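Local coordinates for protein putative ABC transporter subunit, substrate-binding component (Rhodopseudomonas palustris, PDB 4EVS) that probably serves as the periplasmic solute-binding component of an ABC transporter, capturing 4-hydroxybenzoate and related benzoate derivatives for uptake, at residues R293-Y296 / K297-A301; D362-W366 / G367-Q371. All blocks are in the same frame, centred on the assembly; numbering follows the deposited sequence. Where two conformers were deposited one is given.

Contact 1: R293-Y296 / K297-A301; sequences RLIY and KMIEA. With SO4 (sulfate ion), chain D.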
ATOM      1  N   ARG A 293       2.649  -9.869 -12.642  1.00 15.98           N
ATOM      2  CA  ARG A 293       3.605  -9.665 -13.727  1.00 16.55           C
ATOM      3  C   ARG A 293       4.996 -10.166 -13.328  1.00 16.98           C
ATOM      4  O   ARG A 293       5.673 -10.848 -14.086  1.00 17.29           O
ATOM      5  CB  ARG A 293       3.714  -8.175 -14.088  1.00 17.00           C
ATOM      6  CG  ARG A 293       4.666  -7.877 -15.208  1.00 17.16           C
ATOM      7  CD  ARG A 293       4.879  -6.384 -15.483  1.00 22.97           C
ATOM      8  NE  ARG A 293       3.686  -5.773 -16.103  1.00 30.07           N
ATOM      9  CZ  ARG A 293       3.403  -5.803 -17.402  1.00 30.14           C
ATOM     10  NH1 ARG A 293       4.204  -6.416 -18.315  1.00 33.42           N
ATOM     11  NH2 ARG A 293       2.287  -5.234 -17.803  1.00 32.25           N
ATOM     12  N   LEU A 294       5.439  -9.818 -12.124  1.00 16.28           N
ATOM     13  CA  LEU A 294       6.769 -10.219 -11.684  1.00 17.38           C
ATOM     14  C   LEU A 294       6.848 -11.731 -11.442  1.00 17.38           C
ATOM     15  O   LEU A 294       7.851 -12.364 -11.796  1.00 18.13           O
ATOM     16  CB  LEU A 294       7.224  -9.494 -10.450  1.00 17.65           C
ATOM     17  CG  LEU A 294       7.473  -7.987 -10.571  1.00 19.96           C
ATOM     18  CD1 LEU A 294       8.188  -7.398  -9.352  1.00 21.65           C
ATOM     19  CD2 LEU A 294       8.122  -7.598 -11.819  1.00 24.31           C
ATOM     20  N   ILE A 295       5.780 -12.339 -10.910  1.00 16.55           N
ATOM     21  CA  ILE A 295       5.764 -13.790 -10.723  1.00 17.18           C
ATOM     22  C   ILE A 295       5.835 -14.480 -12.077  1.00 17.09           C
ATOM     23  O   ILE A 295       6.584 -15.431 -12.238  1.00 17.61           O
ATOM     24  CB  ILE A 295       4.506 -14.234  -9.950  1.00 17.24           C
ATOM     25  CG1 ILE A 295       4.624 -13.726  -8.512  1.00 19.07           C
ATOM     26  CG2 ILE A 295       4.347 -15.794  -9.966  1.00 19.84           C
ATOM     27  CD1 ILE A 295       3.353 -13.800  -7.680  1.00 21.28           C
ATOM     28  N   TYR A 296       5.075 -13.986 -13.059  1.00 17.30           N
ATOM     29  CA  TYR A 296       5.178 -14.583 -14.391  1.00 17.57           C
ATOM     30  C   TYR A 296       6.613 -14.486 -14.949  1.00 18.50           C
ATOM     31  O   TYR A 296       7.109 -15.446 -15.567  1.00 20.48           O
ATOM     32  CB  TYR A 296       4.150 -14.029 -15.358  1.00 18.09           C
ATOM     33  CG  TYR A 296       2.766 -14.652 -15.233  1.00 18.45           C
ATOM     34  CD1 TYR A 296       2.193 -14.936 -13.988  1.00 18.01           C
ATOM     35  CD2 TYR A 296       2.000 -14.922 -16.366  1.00 17.70           C
ATOM     36  CE1 TYR A 296       0.927 -15.490 -13.901  1.00 17.77           C
ATOM     37  CE2 TYR A 296       0.738 -15.467 -16.284  1.00 16.77           C
ATOM     38  CZ  TYR A 296       0.199 -15.756 -15.062  1.00 17.23           C
ATOM     39  OH  TYR A 296      -1.068 -16.256 -14.968  1.00 18.72           O
ATOM     40  N   LYS A 297       7.245 -13.328 -14.775  1.00 18.80           N
ATOM     41  CA  LYS A 297       8.615 -13.126 -15.224  1.00 19.16           C
ATOM     42  C   LYS A 297       9.602 -14.077 -14.521  1.00 18.98           C
ATOM     43  O   LYS A 297      10.511 -14.629 -15.145  1.00 20.10           O
ATOM     44  CB  LYS A 297       9.012 -11.681 -15.003  1.00 19.09           C
ATOM     45  CG  LYS A 297      10.441 -11.347 -15.376  1.00 24.21           C
ATOM     46  CD  LYS A 297      10.697 -11.452 -16.855  1.00 29.86           C
ATOM     47  CE  LYS A 297      12.081 -10.859 -17.235  1.00 31.57           C
ATOM     48  NZ  LYS A 297      12.037 -10.334 -18.621  1.00 36.34           N
HETATM   49  N   MSE A 298       9.422 -14.254 -13.212  1.00 18.76           N
HETATM   50  CA  MSE A 298      10.259 -15.194 -12.456  1.00 18.51           C
HETATM   51  C   MSE A 298      10.111 -16.618 -12.932  1.00 19.09           C
HETATM   52  O   MSE A 298      11.097 -17.320 -13.068  1.00 21.04           O
HETATM   53  CB  MSE A 298       9.997 -15.065 -10.959  1.00 18.65           C
HETATM   54  CG  MSE A 298      10.471 -13.734 -10.433  1.00 20.27           C
HETATM   55 SE   MSE A 298      10.490 -13.614  -8.481  0.62 23.67          SE
HETATM   56  CE  MSE A 298       8.685 -13.657  -8.228  1.00 20.68           C
ATOM     57  N   ILE A 299       8.878 -17.024 -13.246  1.00 18.31           N
ATOM     58  CA  ILE A 299       8.653 -18.393 -13.754  1.00 18.70           C
ATOM     59  C   ILE A 299       9.270 -18.543 -15.132  1.00 20.16           C
ATOM     60  O   ILE A 299       9.859 -19.572 -15.444  1.00 22.36           O
ATOM     61  CB  ILE A 299       7.151 -18.730 -13.754  1.00 18.66           C
ATOM     62  CG1 ILE A 299       6.588 -18.747 -12.311  1.00 20.15           C
ATOM     63  CG2 ILE A 299       6.894 -20.025 -14.479  1.00 19.14           C
ATOM     64  CD1 ILE A 299       5.077 -18.796 -12.182  1.00 20.91           C
ATOM     65  N   GLU A 300       9.150 -17.512 -15.966  1.00 20.71           N
ATOM     66  CA  GLU A 300       9.748 -17.528 -17.300  1.00 23.29           C
ATOM     67  C   GLU A 300      11.250 -17.691 -17.215  1.00 22.54           C
ATOM     68  O   GLU A 300      11.874 -18.516 -17.920  1.00 24.01           O
ATOM     69  CB  GLU A 300       9.384 -16.214 -17.996  1.00 23.34           C
ATOM     70  CG  GLU A 300      10.156 -15.874 -19.257  1.00 29.89           C
ATOM     71  CD  GLU A 300       9.827 -16.784 -20.367  1.00 34.65           C
ATOM     72  OE1 GLU A 300       8.749 -17.435 -20.304  1.00 40.31           O
ATOM     73  OE2 GLU A 300      10.644 -16.853 -21.332  1.00 39.17           O
ATOM     74  N   ALA A 301      11.849 -16.911 -16.332  1.00 23.35           N
ATOM     75  CA  ALA A 301      13.299 -16.866 -16.210  1.00 24.18           C
ATOM     76  C   ALA A 301      13.905 -18.150 -15.687  1.00 23.69           C
ATOM     77  O   ALA A 301      15.026 -18.518 -16.066  1.00 26.42           O
ATOM     78  CB  ALA A 301      13.673 -15.717 -15.296  1.00 24.22           C
TER
HETATM   79  S   SO4 D 403      -0.209  -4.894 -19.867  0.83 38.23           S
HETATM   80  O1  SO4 D 403      -0.586  -5.715 -18.695  0.83 35.12           O
HETATM   81  O2  SO4 D 403       1.222  -4.639 -19.903  0.83 41.61           O
HETATM   82  O3  SO4 D 403      -0.533  -5.692 -21.049  0.83 41.34           O
HETATM   83  O4  SO4 D 403      -0.848  -3.579 -19.953  0.83 40.04           O

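Contact 2: D362-W366 / G367-Q371; sequences DQPDW and GLVKQ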
ATOM      1  N   ASP A 362       9.705   9.269  -9.792  1.00 19.53           N
ATOM      2  CA  ASP A 362      10.882   8.457  -9.508  1.00 20.51           C
ATOM      3  C   ASP A 362      11.263   8.467  -8.027  1.00 19.49           C
ATOM      4  O   ASP A 362      12.424   8.640  -7.669  1.00 21.56           O
ATOM      5  CB  ASP A 362      12.065   8.939 -10.378  1.00 21.59           C
ATOM      6  CG  ASP A 362      11.785   8.789 -11.869  1.00 25.30           C
ATOM      7  OD1 ASP A 362      11.264   7.712 -12.271  1.00 29.67           O
ATOM      8  OD2 ASP A 362      12.077   9.738 -12.627  1.00 32.31           O
ATOM      9  N   GLN A 363      10.275   8.353  -7.158  1.00 18.17           N
ATOM     10  CA  GLN A 363      10.535   8.262  -5.740  1.00 16.48           C
ATOM     11  C   GLN A 363      10.984   6.851  -5.385  1.00 16.32           C
ATOM     12  O   GLN A 363      10.271   5.893  -5.667  1.00 16.96           O
ATOM     13  CB  GLN A 363       9.263   8.570  -4.980  1.00 17.51           C
ATOM     14  CG  GLN A 363       8.684   9.979  -5.259  1.00 16.40           C
ATOM     15  CD  GLN A 363       9.615  11.107  -4.886  1.00 17.85           C
ATOM     16  OE1 GLN A 363       9.821  11.365  -3.703  1.00 19.58           O
ATOM     17  NE2 GLN A 363      10.211  11.769  -5.883  1.00 19.64           N
ATOM     18  N   PRO A 364      12.132   6.698  -4.746  1.00 16.23           N
ATOM     19  CA  PRO A 364      12.607   5.421  -4.244  1.00 17.46           C
ATOM     20  C   PRO A 364      12.073   5.202  -2.832  1.00 16.96           C
ATOM     21  O   PRO A 364      11.290   6.019  -2.318  1.00 17.29           O
ATOM     22  CB  PRO A 364      14.113   5.617  -4.244  1.00 17.89           C
ATOM     23  CG  PRO A 364      14.228   7.024  -3.778  1.00 18.37           C
ATOM     24  CD  PRO A 364      13.088   7.759  -4.451  1.00 16.88           C
ATOM     25  N   ASP A 365      12.567   4.164  -2.165  1.00 16.25           N
ATOM     26  CA  ASP A 365      12.288   3.963  -0.774  1.00 16.44           C
ATOM     27  C   ASP A 365      13.176   4.905   0.044  1.00 16.78           C
ATOM     28  O   ASP A 365      14.278   4.528   0.400  1.00 17.10           O
ATOM     29  CB  ASP A 365      12.448   2.527  -0.325  1.00 17.50           C
ATOM     30  CG  ASP A 365      12.111   2.342   1.130  1.00 15.92           C
ATOM     31  OD1 ASP A 365      11.621   3.310   1.782  1.00 15.41           O
ATOM     32  OD2 ASP A 365      12.365   1.236   1.655  1.00 18.16           O
ATOM     33  N   TRP A 366      12.678   6.100   0.368  1.00 17.34           N
ATOM     34  CA  TRP A 366      13.468   7.098   1.129  1.00 17.64           C
ATOM     35  C   TRP A 366      13.872   6.610   2.546  1.00 17.63           C
ATOM     36  O   TRP A 366      14.753   7.184   3.217  1.00 19.30           O
ATOM     37  CB  TRP A 366      12.680   8.401   1.279  1.00 17.77           C
ATOM     38  CG  TRP A 366      12.447   9.132   0.007  1.00 17.67           C
ATOM     39  CD1 TRP A 366      11.233   9.459  -0.547  1.00 18.73           C
ATOM     40  CD2 TRP A 366      13.435   9.637  -0.876  1.00 20.27           C
ATOM     41  NE1 TRP A 366      11.418  10.149  -1.699  1.00 20.58           N
ATOM     42  CE2 TRP A 366      12.758  10.285  -1.926  1.00 20.31           C
ATOM     43  CE3 TRP A 366      14.845   9.653  -0.858  1.00 22.79           C
ATOM     44  CZ2 TRP A 366      13.436  10.893  -2.997  1.00 22.57           C
ATOM     45  CZ3 TRP A 366      15.512  10.257  -1.913  1.00 23.79           C
ATOM     46  CH2 TRP A 366      14.796  10.865  -2.974  1.00 23.32           C
ATOM     47  N   GLY A 367      13.214   5.556   3.026  1.00 17.19           N
ATOM     48  CA  GLY A 367      13.557   4.944   4.309  1.00 17.67           C
ATOM     49  C   GLY A 367      14.808   4.117   4.332  1.00 18.31           C
ATOM     50  O   GLY A 367      15.267   3.769   5.412  1.00 19.98           O
ATOM     51  N   LEU A 368      15.336   3.777   3.153  1.00 18.24           N
ATOM     52  CA  LEU A 368      16.568   2.979   3.037  1.00 18.84           C
ATOM     53  C   LEU A 368      17.671   3.710   2.274  1.00 19.83           C
ATOM     54  O   LEU A 368      18.854   3.495   2.555  1.00 21.75           O
ATOM     55  CB  LEU A 368      16.280   1.640   2.333  1.00 18.86           C
ATOM     56  CG  LEU A 368      15.381   0.634   3.069  1.00 17.44           C
ATOM     57  CD1 LEU A 368      15.299  -0.675   2.285  1.00 18.20           C
ATOM     58  CD2 LEU A 368      15.835   0.342   4.524  1.00 21.97           C
ATOM     59  N   VAL A 369      17.331   4.509   1.249  1.00 21.24           N
ATOM     60  CA  VAL A 369      18.384   4.961   0.312  1.00 21.77           C
ATOM     61  C   VAL A 369      19.357   6.014   0.884  1.00 24.36           C
ATOM     62  O   VAL A 369      20.434   6.206   0.316  1.00 25.23           O
ATOM     63  CB  VAL A 369      17.823   5.384  -1.103  1.00 21.59           C
ATOM     64  CG1 VAL A 369      17.044   4.211  -1.748  1.00 21.54           C
ATOM     65  CG2 VAL A 369      16.967   6.632  -0.994  1.00 22.69           C
ATOM     66  N   LYS A 370      19.000   6.663   1.988  0.51 26.17           N
ATOM     67  CA  LYS A 370      19.906   7.640   2.628  0.51 27.91           C
ATOM     68  C   LYS A 370      20.663   7.077   3.823  0.51 29.98           C
ATOM     69  O   LYS A 370      21.597   7.722   4.338  0.51 30.75           O
ATOM     70  CB  LYS A 370      19.132   8.887   3.071  0.51 27.76           C
ATOM     71  CG  LYS A 370      18.587   9.702   1.915  0.51 27.60           C
ATOM     72  CD  LYS A 370      18.151  11.089   2.353  0.51 29.62           C
ATOM     73  CE  LYS A 370      17.473  11.846   1.213  0.51 29.53           C
ATOM     74  NZ  LYS A 370      16.987  13.193   1.661  0.51 30.54           N
ATOM     75  N   GLN A 371      20.307   5.869   4.254  1.00 31.75           N
ATOM     76  CA  GLN A 371      20.858   5.330   5.486  1.00 34.44           C
ATOM     77  C   GLN A 371      22.328   4.996   5.244  1.00 35.35           C
ATOM     78  O   GLN A 371      22.830   4.903   4.095  1.00 34.96           O
ATOM     79  CB  GLN A 371      20.029   4.145   5.988  1.00 36.09           C
ATOM     80  CG  GLN A 371      20.443   2.768   5.535  1.00 39.92           C
ATOM     81  CD  GLN A 371      19.476   1.657   6.064  1.00 43.29           C
ATOM     82  OE1 GLN A 371      18.450   1.953   6.700  1.00 48.49           O
ATOM     83  NE2 GLN A 371      19.815   0.398   5.802  1.00 43.76           N
ATOM     84  OXT GLN A 371      23.041   4.818   6.238  1.00 36.06           O
TER
HETATM   85  O   HOH W   1      17.118   6.378   4.156  1.00 25.57           O

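Contact 1: R293-Y296 / K297-A301
Two successive turns of helix 283-302 meet here, with I295 touching both M298 and I299 one turn further on. CG2 of I295, which lies anti to the backbone N, reaches CD1 of I299 at 3.8 Å, an i to i+4 contact between branch ends. On its other branch, CG1 of I295 stands 4.1 Å from CE of the selenomethionine M298, whose chain bends at chi3 (-68°) and brings that methyl back over the preceding turn. Four regular i to i+4 backbone bonds link the two turns, among them M298 N to L294 O at 2.8 Å and I299 N to I295 O at 3.0 Å. In this periplasmic binding protein fold the helix is covered on different flanks: M298 rests on A311 and V315 of helix 308-315, whereas Y296 and I299 touch V40 of strand 39-40. The Y296 hydroxyl is hydrogen-bonded to the carbonyl of G37, and its ring meets W32 edge-to-face. R293 presents the edge of its guanidinium to a sulfate, probably from the crystallisation liquor, that Y289 and H36 also bind; R293 NH2 lies 2.4 Å from O2 of that ion, too short to be taken at face value.

Contact 2: D362-W366 / G367-Q371
D365 is the N-cap of the last, weakly bonded helix of the chain, and its carboxylate folds forward against G367 and L368. With CG anti to the backbone N (chi1 -178°), OD1 lies 3.0 Å from G367 N, which approaches from above the carboxylate plane in a bent capping bond (143°). OD2 instead lies against the L368 side chain, 3.4 Å from its CG. OD1 also accepts from the hydroxyls of S107 and T122, so three donors hold this buried oxygen and tie the cap to the neighbouring loops. Replacing this aspartate by alanine removes the carboxylate, and G367 N and the hydroxyls of S107 and T122 would probably lose the acceptor they share. The D365 carbonyl oxygen takes two further bonds, a nearly axial one from V369 N and another from L368 N, which sits above the carbonyl plane. P364 CD lies 3.4 Å above one face of the W366 indole, offset toward its rim. On the same side of the indole, CG2 of V369 meets the benzo part of the ring obliquely, 3.7 Å from CE3, and also touches P364 CG, with the proline and valine side chains crossing at about a right angle. W366 NE1 donates to Q363 OE1 at 2.8 Å, the acceptor lying within 1° of the indole plane.

In the fold
Contacts 1 and 2 share no secondary-structure element and stand 25 Å apart between centres, with nearest atoms about 14 Å apart. Contact 1 is partly buried and lies in the C-terminal half of helix 283-302, where backbone bonds follow the regular i to i+4 pattern and the side-chain meetings are apolar. Contact 2 is a surface contact at the C-terminus, leading from strand 351-363 into helix 366-369; there a buried aspartate starts the helix and an indole collects aliphatic neighbours. Their polar chemistry differs accordingly: a water joins W366 O to K370 N in 362-371, whereas R293 faces a doubtfully close sulfate. The side chain of D365 is about 12 Å from the bound p-hydroxybenzoic acid.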